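Local coordinates for protein abietadiene synthase, chloroplastic (PDB 3S9V) that is a large, mainly helical chloroplast enzyme of the plant terpene synthase family, with a terpene synthase N-terminal region and a metal-binding region, at residues G128-F131 with F132-Q135; L173-L176 with K177-E181; S698-Q701 with C702-D706; E714-Q717 with H718-V722. One frame throughout, in Å; residues are numbered along the deposited sequence.

Contact 1: G128-F131 with F132-Q135; sequences GIEF and FRTQ
The aromatic ring of F131 and the aliphatic stem of Q135, one helical turn apart, form the tight side of this contact within helix 122-136. Q135 CB sits over one face of the F131 ring, 4.1 Å from the ring centroid and displaced toward the rim at CE2 and CZ, a CH-pi contact. The two side chains run side by side in the same direction. Q135 has CG anti to its own N (chi1 -177°) and then bends at chi2, which keeps CG near CZ and CE2. D90, S92 and helix 101-117, through R104 and T108, close round F131, while F132 leaves in another direction to meet F155 and L159 of helix 151-164.

The other side is looser and polar, with E130 and T134 exposed and R133 partly so. The guanidinium of R133, turned back by a bend at chi3, has I129 O over one face and the methyl CG2 of I129 3.7 Å from NH1. E130 OE2 stays 5.2 Å from R133 NH2, the two planes 68° apart. R133 NH1 instead has a long, weak ion pair with D168, and E130 OE2 a weak hydrogen bond to Q126. T134 OG1 stands 3.0 Å from E130 O, which already accepts from T134 N.

Regular i to i+4 backbone bonds, such as F132 N to G128 O at 2.8 Å, run beneath both sides. The chemistry thus divides the helix into a mainly apolar, aromatic side buried against neighbouring helices and loops and a charged side where opposite charges probably attract only weakly.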
ATOM      1  N   GLY A 128     -11.235 -35.197 -23.544  1.00 25.11           N
ATOM      2  CA  GLY A 128     -10.051 -34.575 -22.982  1.00 20.94           C
ATOM      3  C   GLY A 128      -8.865 -34.791 -23.896  1.00 19.85           C
ATOM      4  O   GLY A 128      -8.079 -33.875 -24.136  1.00 19.26           O
ATOM      5  N   ILE A 129      -8.743 -36.008 -24.416  1.00 22.12           N
ATOM      6  CA  ILE A 129      -7.652 -36.346 -25.321  1.00 24.47           C
ATOM      7  C   ILE A 129      -7.684 -35.435 -26.539  1.00 22.48           C
ATOM      8  O   ILE A 129      -6.651 -34.897 -26.951  1.00 19.07           O
ATOM      9  CB  ILE A 129      -7.732 -37.822 -25.784  1.00 27.17           C
ATOM     10  CG1 ILE A 129      -7.270 -38.741 -24.652  1.00 29.47           C
ATOM     11  CG2 ILE A 129      -6.855 -38.044 -27.014  1.00 29.39           C
ATOM     12  CD1 ILE A 129      -7.258 -40.207 -25.021  1.00 33.03           C
ATOM     13  N   GLU A 130      -8.876 -35.251 -27.096  1.00 24.22           N
ATOM     14  CA  GLU A 130      -9.044 -34.404 -28.270  1.00 23.52           C
ATOM     15  C   GLU A 130      -8.674 -32.967 -27.958  1.00 24.07           C
ATOM     16  O   GLU A 130      -7.992 -32.315 -28.750  1.00 25.64           O
ATOM     17  CB  GLU A 130     -10.483 -34.486 -28.774  1.00 26.16           C
ATOM     18  CG  GLU A 130     -10.949 -35.925 -28.951  1.00 34.87           C
ATOM     19  CD  GLU A 130     -12.336 -36.043 -29.552  1.00 36.91           C
ATOM     20  OE1 GLU A 130     -13.182 -35.159 -29.295  1.00 39.15           O
ATOM     21  OE2 GLU A 130     -12.581 -37.036 -30.270  1.00 42.70           O
ATOM     22  N   PHE A 131      -9.111 -32.461 -26.807  1.00 24.62           N
ATOM     23  CA  PHE A 131      -8.763 -31.091 -26.451  1.00 21.33           C
ATOM     24  C   PHE A 131      -7.256 -30.975 -26.316  1.00 18.94           C
ATOM     25  O   PHE A 131      -6.643 -30.073 -26.876  1.00 21.67           O
ATOM     26  CB  PHE A 131      -9.379 -30.660 -25.124  1.00 18.91           C
ATOM     27  CG  PHE A 131      -8.834 -29.350 -24.630  1.00 19.97           C
ATOM     28  CD1 PHE A 131      -9.335 -28.148 -25.118  1.00 22.11           C
ATOM     29  CD2 PHE A 131      -7.757 -29.315 -23.748  1.00 14.36           C
ATOM     30  CE1 PHE A 131      -8.770 -26.938 -24.742  1.00 16.93           C
ATOM     31  CE2 PHE A 131      -7.188 -28.109 -23.367  1.00 13.22           C
ATOM     32  CZ  PHE A 131      -7.693 -26.918 -23.864  1.00 14.59           C
ATOM     33  N   PHE A 132      -6.663 -31.892 -25.561  1.00 19.52           N
ATOM     34  CA  PHE A 132      -5.223 -31.874 -25.347  1.00 21.33           C
ATOM     35  C   PHE A 132      -4.464 -31.875 -26.666  1.00 21.24           C
ATOM     36  O   PHE A 132      -3.477 -31.157 -26.816  1.00 22.52           O
ATOM     37  CB  PHE A 132      -4.799 -33.070 -24.489  1.00 20.82           C
ATOM     38  CG  PHE A 132      -3.308 -33.166 -24.273  1.00 26.28           C
ATOM     39  CD1 PHE A 132      -2.474 -33.668 -25.266  1.00 32.15           C
ATOM     40  CD2 PHE A 132      -2.739 -32.747 -23.078  1.00 25.75           C
ATOM     41  CE1 PHE A 132      -1.099 -33.751 -25.069  1.00 32.14           C
ATOM     42  CE2 PHE A 132      -1.367 -32.824 -22.874  1.00 27.84           C
ATOM     43  CZ  PHE A 132      -0.547 -33.326 -23.867  1.00 31.09           C
ATOM     44  N   ARG A 133      -4.921 -32.682 -27.619  1.00 22.74           N
ATOM     45  CA  ARG A 133      -4.269 -32.760 -28.923  1.00 24.83           C
ATOM     46  C   ARG A 133      -4.416 -31.458 -29.713  1.00 25.48           C
ATOM     47  O   ARG A 133      -3.461 -30.989 -30.333  1.00 24.51           O
ATOM     48  CB  ARG A 133      -4.831 -33.937 -29.737  1.00 27.93           C
ATOM     49  CG  ARG A 133      -4.396 -33.942 -31.200  1.00 32.46           C
ATOM     50  CD  ARG A 133      -4.569 -35.316 -31.839  1.00 35.79           C
ATOM     51  NE  ARG A 133      -5.901 -35.858 -31.617  1.00 29.78           N
ATOM     52  CZ  ARG A 133      -6.159 -36.925 -30.872  1.00 35.89           C
ATOM     53  NH1 ARG A 133      -5.170 -37.581 -30.271  1.00 31.66           N
ATOM     54  NH2 ARG A 133      -7.412 -37.334 -30.724  1.00 32.69           N
ATOM     55  N   THR A 134      -5.602 -30.864 -29.687  1.00 23.39           N
ATOM     56  CA  THR A 134      -5.803 -29.623 -30.420  1.00 26.17           C
ATOM     57  C   THR A 134      -5.017 -28.487 -29.778  1.00 26.89           C
ATOM     58  O   THR A 134      -4.385 -27.686 -30.464  1.00 28.58           O
ATOM     59  CB  THR A 134      -7.282 -29.224 -30.468  1.00 23.72           C
ATOM     60  OG1 THR A 134      -8.055 -30.312 -30.989  1.00 23.50           O
ATOM     61  CG2 THR A 134      -7.465 -28.006 -31.363  1.00 22.07           C
ATOM     62  N   GLN A 135      -5.053 -28.426 -28.455  1.00 27.90           N
ATOM     63  CA  GLN A 135      -4.345 -27.383 -27.726  1.00 23.56           C
ATOM     64  C   GLN A 135      -2.827 -27.581 -27.764  1.00 23.54           C
ATOM     65  O   GLN A 135      -2.071 -26.611 -27.781  1.00 21.93           O
ATOM     66  CB  GLN A 135      -4.824 -27.345 -26.274  1.00 20.46           C
ATOM     67  CG  GLN A 135      -4.186 -26.235 -25.466  1.00 27.54           C
ATOM     68  CD  GLN A 135      -4.496 -24.872 -26.039  1.00 33.55           C
ATOM     69  OE1 GLN A 135      -5.652 -24.439 -26.045  1.00 38.30           O
ATOM     70  NE2 GLN A 135      -3.467 -24.188 -26.537  1.00 19.49           N
TER

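Contact 2: L173-L176 with K177-E181; sequences LPFL and KQIIE
The extended side chain of Q178 runs back along P174 in the first turn of helix 174-187 and can be followed atom by atom over the proline. CB begins 3.2 Å from P174 O, the same oxygen that receives the Q178 backbone N-H at 2.7 Å. With CG anti to the carbonyl carbon (chi1 -77°), the chain is directed back toward the start of the helix; CG and then CD pass P174 O at 3.5 and 3.6 Å. At the tip, NE2 rests against the proline itself, 3.5 Å from P174 CB and slightly farther from CA, a van der Waals contact on the exposed side of the helix. OE1 is the looser end, 4.1 Å from P174 O.

L173 occupies the N-cap position, and its carbonyl oxygen opens the bonding series by taking the N-H of K177 in a nearly straight bond (172°). The third bond of the series is less straight: I179 N reaches F175 O at 3.1 Å with an N-H...O angle of 139°. On the apolar side of the helix, F175 CZ lies 4.2 Å from I179 CD1.

Around the helix start, L176 touches F155 of helix 151-164 and F132 and A136 of helix 122-136, while F175 meets the loop residues M139 and R147. I179 meets F151 and P156, and I180 meets L159, so helix 174-187 packs on helices 151-164 and 122-136 and leaves P174 and Q178 outward.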
ATOM      1  N   LEU A 173       5.259 -33.963 -31.071  1.00 32.89           N
ATOM      2  CA  LEU A 173       5.207 -32.525 -31.294  1.00 36.66           C
ATOM      3  C   LEU A 173       6.438 -31.917 -30.638  1.00 37.63           C
ATOM      4  O   LEU A 173       6.781 -32.266 -29.507  1.00 40.14           O
ATOM      5  CB  LEU A 173       3.953 -31.913 -30.670  1.00 35.58           C
ATOM      6  CG  LEU A 173       2.646 -32.026 -31.449  1.00 36.31           C
ATOM      7  CD1 LEU A 173       1.541 -31.324 -30.676  1.00 27.32           C
ATOM      8  CD2 LEU A 173       2.818 -31.399 -32.825  1.00 27.97           C
ATOM      9  N   PRO A 174       7.124 -31.002 -31.338  1.00 37.60           N
ATOM     10  CA  PRO A 174       8.318 -30.380 -30.759  1.00 35.17           C
ATOM     11  C   PRO A 174       8.088 -29.938 -29.318  1.00 35.44           C
ATOM     12  O   PRO A 174       8.834 -30.327 -28.422  1.00 37.83           O
ATOM     13  CB  PRO A 174       8.585 -29.217 -31.706  1.00 30.87           C
ATOM     14  CG  PRO A 174       8.200 -29.798 -33.019  1.00 33.44           C
ATOM     15  CD  PRO A 174       6.882 -30.492 -32.698  1.00 37.61           C
ATOM     16  N   PHE A 175       7.041 -29.147 -29.093  1.00 34.55           N
ATOM     17  CA  PHE A 175       6.734 -28.661 -27.751  1.00 34.80           C
ATOM     18  C   PHE A 175       6.748 -29.749 -26.674  1.00 33.51           C
ATOM     19  O   PHE A 175       7.400 -29.600 -25.643  1.00 32.41           O
ATOM     20  CB  PHE A 175       5.368 -27.975 -27.722  1.00 34.11           C
ATOM     21  CG  PHE A 175       4.951 -27.528 -26.345  1.00 39.78           C
ATOM     22  CD1 PHE A 175       5.573 -26.442 -25.731  1.00 41.40           C
ATOM     23  CD2 PHE A 175       3.966 -28.218 -25.641  1.00 37.97           C
ATOM     24  CE1 PHE A 175       5.220 -26.051 -24.440  1.00 37.76           C
ATOM     25  CE2 PHE A 175       3.607 -27.836 -24.349  1.00 37.09           C
ATOM     26  CZ  PHE A 175       4.237 -26.749 -23.748  1.00 37.11           C
ATOM     27  N   LEU A 176       6.025 -30.836 -26.913  1.00 32.58           N
ATOM     28  CA  LEU A 176       5.944 -31.916 -25.941  1.00 32.81           C
ATOM     29  C   LEU A 176       7.215 -32.739 -25.839  1.00 38.09           C
ATOM     30  O   LEU A 176       7.620 -33.134 -24.741  1.00 36.86           O
ATOM     31  CB  LEU A 176       4.755 -32.814 -26.267  1.00 25.29           C
ATOM     32  CG  LEU A 176       3.435 -32.047 -26.152  1.00 33.23           C
ATOM     33  CD1 LEU A 176       2.263 -32.925 -26.558  1.00 30.96           C
ATOM     34  CD2 LEU A 176       3.275 -31.552 -24.721  1.00 23.25           C
ATOM     35  N   LYS A 177       7.855 -32.994 -26.976  1.00 40.38           N
ATOM     36  CA  LYS A 177       9.084 -33.775 -26.964  1.00 40.68           C
ATOM     37  C   LYS A 177      10.207 -32.997 -26.287  1.00 37.47           C
ATOM     38  O   LYS A 177      10.986 -33.556 -25.523  1.00 39.58           O
ATOM     39  CB  LYS A 177       9.512 -34.147 -28.387  1.00 44.11           C
ATOM     40  CG  LYS A 177      10.746 -35.034 -28.408  1.00 52.48           C
ATOM     41  CD  LYS A 177      11.376 -35.149 -29.788  1.00 63.74           C
ATOM     42  CE  LYS A 177      12.695 -35.915 -29.704  1.00 66.39           C
ATOM     43  NZ  LYS A 177      13.428 -35.936 -30.997  1.00 70.16           N
ATOM     44  N   GLN A 178      10.281 -31.703 -26.563  1.00 36.76           N
ATOM     45  CA  GLN A 178      11.324 -30.860 -25.989  1.00 37.20           C
ATOM     46  C   GLN A 178      11.128 -30.467 -24.528  1.00 36.89           C
ATOM     47  O   GLN A 178      12.104 -30.194 -23.828  1.00 39.02           O
ATOM     48  CB  GLN A 178      11.495 -29.600 -26.836  1.00 40.35           C
ATOM     49  CG  GLN A 178      12.264 -29.822 -28.129  1.00 48.84           C
ATOM     50  CD  GLN A 178      11.958 -28.766 -29.168  1.00 54.45           C
ATOM     51  OE1 GLN A 178      11.826 -27.585 -28.844  1.00 55.73           O
ATOM     52  NE2 GLN A 178      11.849 -29.183 -30.426  1.00 55.80           N
ATOM     53  N   ILE A 179       9.891 -30.429 -24.048  1.00 29.20           N
ATOM     54  CA  ILE A 179       9.707 -30.055 -22.655  1.00 28.60           C
ATOM     55  C   ILE A 179      10.139 -31.214 -21.755  1.00 29.97           C
ATOM     56  O   ILE A 179      10.583 -31.003 -20.625  1.00 28.32           O
ATOM     57  CB  ILE A 179       8.248 -29.653 -22.355  1.00 23.64           C
ATOM     58  CG1 ILE A 179       8.205 -28.819 -21.078  1.00 22.36           C
ATOM     59  CG2 ILE A 179       7.377 -30.883 -22.201  1.00 20.80           C
ATOM     60  CD1 ILE A 179       6.855 -28.214 -20.800  1.00 24.93           C
ATOM     61  N   ILE A 180      10.023 -32.436 -22.264  1.00 30.54           N
ATOM     62  CA  ILE A 180      10.431 -33.614 -21.502  1.00 32.33           C
ATOM     63  C   ILE A 180      11.953 -33.618 -21.393  1.00 37.06           C
ATOM     64  O   ILE A 180      12.514 -33.877 -20.327  1.00 39.77           O
ATOM     65  CB  ILE A 180       9.972 -34.918 -22.189  1.00 29.69           C
ATOM     66  CG1 ILE A 180       8.452 -35.056 -22.075  1.00 24.63           C
ATOM     67  CG2 ILE A 180      10.663 -36.118 -21.557  1.00 30.52           C
ATOM     68  CD1 ILE A 180       7.880 -36.200 -22.877  1.00 20.63           C
ATOM     69  N   GLU A 181      12.619 -33.318 -22.503  1.00 40.47           N
ATOM     70  CA  GLU A 181      14.075 -33.278 -22.529  1.00 44.73           C
ATOM     71  C   GLU A 181      14.605 -32.198 -21.587  1.00 45.14           C
ATOM     72  O   GLU A 181      15.604 -32.403 -20.886  1.00 46.51           O
ATOM     73  CB  GLU A 181      14.568 -33.006 -23.953  1.00 47.28           C
ATOM     74  CG  GLU A 181      16.078 -32.877 -24.076  1.00 62.18           C
ATOM     75  CD  GLU A 181      16.520 -32.457 -25.467  1.00 71.84           C
ATOM     76  OE1 GLU A 181      17.740 -32.277 -25.678  1.00 70.12           O
ATOM     77  OE2 GLU A 181      15.644 -32.307 -26.350  1.00 75.98           O
TER

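Contact 3: S698-Q701 with C702-D706; sequences SAIQ and CYMKD
I700 and M704 make the apolar contact of this short helix, 699-706. Their side chains lie alongside one another and point the same way, I700 CG2 being 3.7 Å from M704 SD. M704 has CG anti to its carbonyl carbon (chi1 -69°), which brings CG to 3.3 Å from I700 O before the chain bends at chi3.

Backbone hydrogen bonds form a second group. S698 O accepts from C702 N at 2.8 Å, A699 O from Y703 N, and I700 O from M704 N. The last bond across the two segments, K705 N to Q701 O, is weak, with an N-H...O angle of 132°. The C702 side chain lies close to the same S698 O, with both CB and SG 3.1 Å from it.

Capping is the third kind. S698 stands at the N-cap, and its OG accepts from Q701 N at 3.3 Å, giving one of the N-H groups of the first turn a partner that no preceding turn can supply. The helix start is held from outside as well, since A699 N donates to D683 OD2.

The helix packs on two longer ones. A699 meets L680 and S698 meets D683 and Y687 on helix 669-693; M704 meets helix 712-736, while I700 touches both helices. Farther along, K705 NZ donates to V625 O and D706 OD2 accepts from F628 N, linking this helix to the loop at V625 and the N-terminal end of helix 628-638.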
ATOM      1  N   SER A 698      18.542  31.229   4.618  1.00 37.22           N
ATOM      2  CA  SER A 698      17.754  30.024   4.401  1.00 36.87           C
ATOM      3  C   SER A 698      18.498  28.795   4.907  1.00 37.11           C
ATOM      4  O   SER A 698      19.665  28.872   5.285  1.00 40.47           O
ATOM      5  CB  SER A 698      17.431  29.850   2.910  1.00 45.78           C
ATOM      6  OG  SER A 698      18.562  29.424   2.163  1.00 53.37           O
ATOM      7  N   ALA A 699      17.822  27.656   4.916  1.00 31.83           N
ATOM      8  CA  ALA A 699      18.456  26.437   5.374  1.00 30.22           C
ATOM      9  C   ALA A 699      19.821  26.272   4.705  1.00 34.81           C
ATOM     10  O   ALA A 699      20.846  26.255   5.381  1.00 37.19           O
ATOM     11  CB  ALA A 699      17.572  25.246   5.068  1.00 25.14           C
ATOM     12  N   ILE A 700      19.834  26.172   3.378  1.00 37.47           N
ATOM     13  CA  ILE A 700      21.078  25.991   2.632  1.00 38.08           C
ATOM     14  C   ILE A 700      22.073  27.124   2.855  1.00 37.78           C
ATOM     15  O   ILE A 700      23.216  26.879   3.236  1.00 36.27           O
ATOM     16  CB  ILE A 700      20.820  25.860   1.104  1.00 41.60           C
ATOM     17  CG1 ILE A 700      20.000  24.603   0.805  1.00 45.83           C
ATOM     18  CG2 ILE A 700      22.143  25.766   0.361  1.00 38.68           C
ATOM     19  CD1 ILE A 700      18.571  24.657   1.305  1.00 51.78           C
ATOM     20  N   GLN A 701      21.633  28.359   2.624  1.00 37.67           N
ATOM     21  CA  GLN A 701      22.490  29.530   2.791  1.00 41.54           C
ATOM     22  C   GLN A 701      23.172  29.567   4.154  1.00 44.33           C
ATOM     23  O   GLN A 701      24.370  29.850   4.258  1.00 46.27           O
ATOM     24  CB  GLN A 701      21.675  30.807   2.590  1.00 45.20           C
ATOM     25  CG  GLN A 701      21.107  30.948   1.183  1.00 66.31           C
ATOM     26  CD  GLN A 701      20.261  32.199   1.001  1.00 77.27           C
ATOM     27  OE1 GLN A 701      19.194  32.335   1.602  1.00 81.51           O
ATOM     28  NE2 GLN A 701      20.737  33.119   0.165  1.00 81.43           N
ATOM     29  N   CYS A 702      22.403  29.274   5.198  1.00 41.64           N
ATOM     30  CA  CYS A 702      22.920  29.281   6.559  1.00 38.72           C
ATOM     31  C   CYS A 702      23.896  28.144   6.821  1.00 37.60           C
ATOM     32  O   CYS A 702      24.906  28.332   7.502  1.00 35.93           O
ATOM     33  CB  CYS A 702      21.766  29.208   7.564  1.00 35.70           C
ATOM     34  SG  CYS A 702      20.730  30.689   7.616  1.00 33.29           S
ATOM     35  N   TYR A 703      23.602  26.967   6.284  1.00 37.79           N
ATOM     36  CA  TYR A 703      24.480  25.830   6.501  1.00 41.10           C
ATOM     37  C   TYR A 703      25.820  26.129   5.859  1.00 45.63           C
ATOM     38  O   TYR A 703      26.880  25.779   6.389  1.00 47.70           O
ATOM     39  CB  TYR A 703      23.901  24.551   5.893  1.00 35.59           C
ATOM     40  CG  TYR A 703      24.671  23.325   6.323  1.00 35.70           C
ATOM     41  CD1 TYR A 703      24.703  22.942   7.662  1.00 34.76           C
ATOM     42  CD2 TYR A 703      25.412  22.577   5.411  1.00 36.84           C
ATOM     43  CE1 TYR A 703      25.452  21.859   8.084  1.00 33.94           C
ATOM     44  CE2 TYR A 703      26.172  21.478   5.827  1.00 34.43           C
ATOM     45  CZ  TYR A 703      26.184  21.131   7.167  1.00 33.53           C
ATOM     46  OH  TYR A 703      26.926  20.058   7.604  1.00 41.87           O
ATOM     47  N   MET A 704      25.764  26.789   4.712  1.00 47.48           N
ATOM     48  CA  MET A 704      26.972  27.134   3.996  1.00 52.42           C
ATOM     49  C   MET A 704      27.778  28.167   4.775  1.00 55.04           C
ATOM     50  O   MET A 704      29.005  28.195   4.682  1.00 56.73           O
ATOM     51  CB  MET A 704      26.623  27.648   2.593  1.00 51.54           C
ATOM     52  CG  MET A 704      26.059  26.565   1.676  1.00 48.67           C
ATOM     53  SD  MET A 704      25.570  27.156   0.039  1.00 50.31           S
ATOM     54  CE  MET A 704      27.087  26.886  -0.883  1.00 60.17           C
ATOM     55  N   LYS A 705      27.100  29.004   5.554  1.00 56.42           N
ATOM     56  CA  LYS A 705      27.813  30.011   6.333  1.00 57.38           C
ATOM     57  C   LYS A 705      28.491  29.372   7.542  1.00 58.17           C
ATOM     58  O   LYS A 705      29.496  29.879   8.038  1.00 60.06           O
ATOM     59  CB  LYS A 705      26.871  31.120   6.808  1.00 60.57           C
ATOM     60  CG  LYS A 705      27.597  32.423   7.139  1.00 60.29           C
ATOM     61  CD  LYS A 705      26.829  33.276   8.138  1.00 65.87           C
ATOM     62  CE  LYS A 705      26.736  32.579   9.496  1.00 69.61           C
ATOM     63  NZ  LYS A 705      26.111  33.431  10.548  1.00 69.37           N
ATOM     64  N   ASP A 706      27.942  28.264   8.024  1.00 57.99           N
ATOM     65  CA  ASP A 706      28.545  27.590   9.166  1.00 61.07           C
ATOM     66  C   ASP A 706      29.661  26.658   8.712  1.00 63.03           C
ATOM     67  O   ASP A 706      30.423  26.138   9.530  1.00 64.06           O
ATOM     68  CB  ASP A 706      27.499  26.797   9.953  1.00 63.96           C
ATOM     69  CG  ASP A 706      26.484  27.689  10.642  1.00 65.68           C
ATOM     70  OD1 ASP A 706      26.895  28.660  11.319  1.00 62.57           O
ATOM     71  OD2 ASP A 706      25.276  27.411  10.514  1.00 63.91           O
TER

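Contact 4: E714-Q717 with H718-V722; sequences EALQ and HVYSV
L716 overlaps the ring of Y720 one turn further along helix 712-736, part of the all-helical metal-binding region of this terpene synthase. The two side chains lie side by side and point the same way. L716 CG is 3.6 Å from Y720 CE1, and CD1 extends along the ring to stand 3.9 Å from Y720 OH. L716 sends CG anti to its backbone N (chi1 -176°), whereas Y720 has CG anti to its carbonyl carbon (chi1 -78°); the tyrosine therefore leans back along the helix, and CG and CD1 of the leucine lie over one side of the ring plane, offset toward CE1 and OH.

The backbone below is a regular i to i+4 series. V719 N bonds to A715 O at 2.9 Å, S721 N bonds to Q717 O, and the first bond runs from H718 N to E714 O.

L716, V719 and Y720 all touch T684 of helix 669-693, and the ring of H718 stacks on that of Y703 in helix 699-706. At the root of the H718 side chain, H718 CB lies 3.2 Å from A715 O.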
ATOM      1  N   GLU A 714      27.228  19.640  -1.685  1.00 77.69           N
ATOM      2  CA  GLU A 714      27.397  18.881  -0.445  1.00 74.74           C
ATOM      3  C   GLU A 714      26.430  19.368   0.636  1.00 68.69           C
ATOM      4  O   GLU A 714      26.007  18.598   1.503  1.00 64.51           O
ATOM      5  CB  GLU A 714      28.837  19.026   0.057  1.00 81.68           C
ATOM      6  CG  GLU A 714      29.251  18.014   1.115  1.00 92.83           C
ATOM      7  CD  GLU A 714      29.543  16.644   0.529  1.00 99.98           C
ATOM      8  OE1 GLU A 714      28.642  16.067  -0.118  1.00102.59           O
ATOM      9  OE2 GLU A 714      30.675  16.145   0.716  1.00101.40           O
ATOM     10  N   ALA A 715      26.097  20.655   0.577  1.00 64.55           N
ATOM     11  CA  ALA A 715      25.182  21.271   1.530  1.00 61.76           C
ATOM     12  C   ALA A 715      23.752  20.835   1.235  1.00 59.75           C
ATOM     13  O   ALA A 715      23.124  20.161   2.049  1.00 58.79           O
ATOM     14  CB  ALA A 715      25.291  22.798   1.456  1.00 57.31           C
ATOM     15  N   LEU A 716      23.246  21.224   0.067  1.00 57.77           N
ATOM     16  CA  LEU A 716      21.892  20.863  -0.334  1.00 56.12           C
ATOM     17  C   LEU A 716      21.637  19.412   0.058  1.00 56.79           C
ATOM     18  O   LEU A 716      20.606  19.082   0.654  1.00 56.06           O
ATOM     19  CB  LEU A 716      21.727  21.036  -1.845  1.00 56.38           C
ATOM     20  CG  LEU A 716      20.340  20.799  -2.447  1.00 61.35           C
ATOM     21  CD1 LEU A 716      19.339  21.782  -1.851  1.00 65.00           C
ATOM     22  CD2 LEU A 716      20.409  20.962  -3.962  1.00 64.87           C
ATOM     23  N   GLN A 717      22.594  18.548  -0.265  1.00 55.68           N
ATOM     24  CA  GLN A 717      22.471  17.138   0.063  1.00 55.76           C
ATOM     25  C   GLN A 717      22.379  16.926   1.569  1.00 52.87           C
ATOM     26  O   GLN A 717      21.535  16.162   2.041  1.00 54.71           O
ATOM     27  CB  GLN A 717      23.652  16.342  -0.504  1.00 59.57           C
ATOM     28  CG  GLN A 717      23.707  14.906   0.001  1.00 73.16           C
ATOM     29  CD  GLN A 717      24.692  14.045  -0.760  1.00 79.35           C
ATOM     30  OE1 GLN A 717      25.844  14.430  -0.970  1.00 83.22           O
ATOM     31  NE2 GLN A 717      24.245  12.863  -1.171  1.00 80.89           N
ATOM     32  N   HIS A 718      23.244  17.590   2.329  1.00 47.60           N
ATOM     33  CA  HIS A 718      23.211  17.441   3.780  1.00 45.45           C
ATOM     34  C   HIS A 718      21.832  17.816   4.339  1.00 42.47           C
ATOM     35  O   HIS A 718      21.319  17.155   5.246  1.00 39.65           O
ATOM     36  CB  HIS A 718      24.290  18.300   4.435  1.00 44.96           C
ATOM     37  CG  HIS A 718      24.192  18.347   5.927  1.00 45.15           C
ATOM     38  ND1 HIS A 718      23.627  19.406   6.605  1.00 42.77           N
ATOM     39  CD2 HIS A 718      24.542  17.442   6.871  1.00 43.55           C
ATOM     40  CE1 HIS A 718      23.633  19.152   7.900  1.00 40.97           C
ATOM     41  NE2 HIS A 718      24.183  17.966   8.089  1.00 42.99           N
ATOM     42  N   VAL A 719      21.239  18.874   3.794  1.00 37.60           N
ATOM     43  CA  VAL A 719      19.921  19.308   4.230  1.00 37.49           C
ATOM     44  C   VAL A 719      18.868  18.246   3.899  1.00 38.01           C
ATOM     45  O   VAL A 719      17.902  18.077   4.641  1.00 38.13           O
ATOM     46  CB  VAL A 719      19.537  20.644   3.577  1.00 34.57           C
ATOM     47  CG1 VAL A 719      18.086  20.970   3.871  1.00 36.44           C
ATOM     48  CG2 VAL A 719      20.440  21.744   4.110  1.00 26.76           C
ATOM     49  N   TYR A 720      19.060  17.533   2.790  1.00 38.04           N
ATOM     50  CA  TYR A 720      18.141  16.465   2.397  1.00 36.45           C
ATOM     51  C   TYR A 720      18.293  15.320   3.387  1.00 34.65           C
ATOM     52  O   TYR A 720      17.347  14.581   3.664  1.00 35.90           O
ATOM     53  CB  TYR A 720      18.477  15.949   0.995  1.00 42.30           C
ATOM     54  CG  TYR A 720      18.002  16.831  -0.132  1.00 52.42           C
ATOM     55  CD1 TYR A 720      18.779  17.005  -1.278  1.00 53.79           C
ATOM     56  CD2 TYR A 720      16.772  17.483  -0.062  1.00 57.97           C
ATOM     57  CE1 TYR A 720      18.344  17.812  -2.326  1.00 60.12           C
ATOM     58  CE2 TYR A 720      16.326  18.292  -1.105  1.00 63.09           C
ATOM     59  CZ  TYR A 720      17.117  18.454  -2.232  1.00 62.54           C
ATOM     60  OH  TYR A 720      16.687  19.265  -3.257  1.00 67.06           O
ATOM     61  N   SER A 721      19.504  15.174   3.909  1.00 32.27           N
ATOM     62  CA  SER A 721      19.800  14.118   4.867  1.00 32.83           C
ATOM     63  C   SER A 721      19.093  14.394   6.195  1.00 30.12           C
ATOM     64  O   SER A 721      18.468  13.503   6.771  1.00 31.22           O
ATOM     65  CB  SER A 721      21.310  14.022   5.083  1.00 33.18           C
ATOM     66  OG  SER A 721      21.635  12.850   5.808  1.00 45.76           O
ATOM     67  N   VAL A 722      19.198  15.632   6.671  1.00 27.84           N
ATOM     68  CA  VAL A 722      18.556  16.040   7.917  1.00 28.09           C
ATOM     69  C   VAL A 722      17.040  15.874   7.794  1.00 28.08           C
ATOM     70  O   VAL A 722      16.383  15.360   8.704  1.00 29.67           O
ATOM     71  CB  VAL A 722      18.874  17.521   8.251  1.00 28.03           C
ATOM     72  CG1 VAL A 722      18.147  17.950   9.519  1.00 28.87           C
ATOM     73  CG2 VAL A 722      20.364  17.703   8.423  1.00 31.37           C
TER

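Overall arrangement
Following the chain from the N terminus, the four contacts come in series, none nesting in or crossing another, and each spans consecutive turns of one helix without closing a long loop. Contacts 1 and 2 lie on helices 122-136 and 174-187, their centres about 16 Å apart, and meet where F132 CE1 lies 3.8 Å from L176 CD1; helix 151-164 touches both. Contacts 3 and 4, on successive helices 699-706 and 712-736, have centres about 10 Å apart and meet through M704 with A715 and I700 with L716, with helix 669-693 beside both. The pairs are remote: the centres of contacts 1 and 3 are about 75 Å apart.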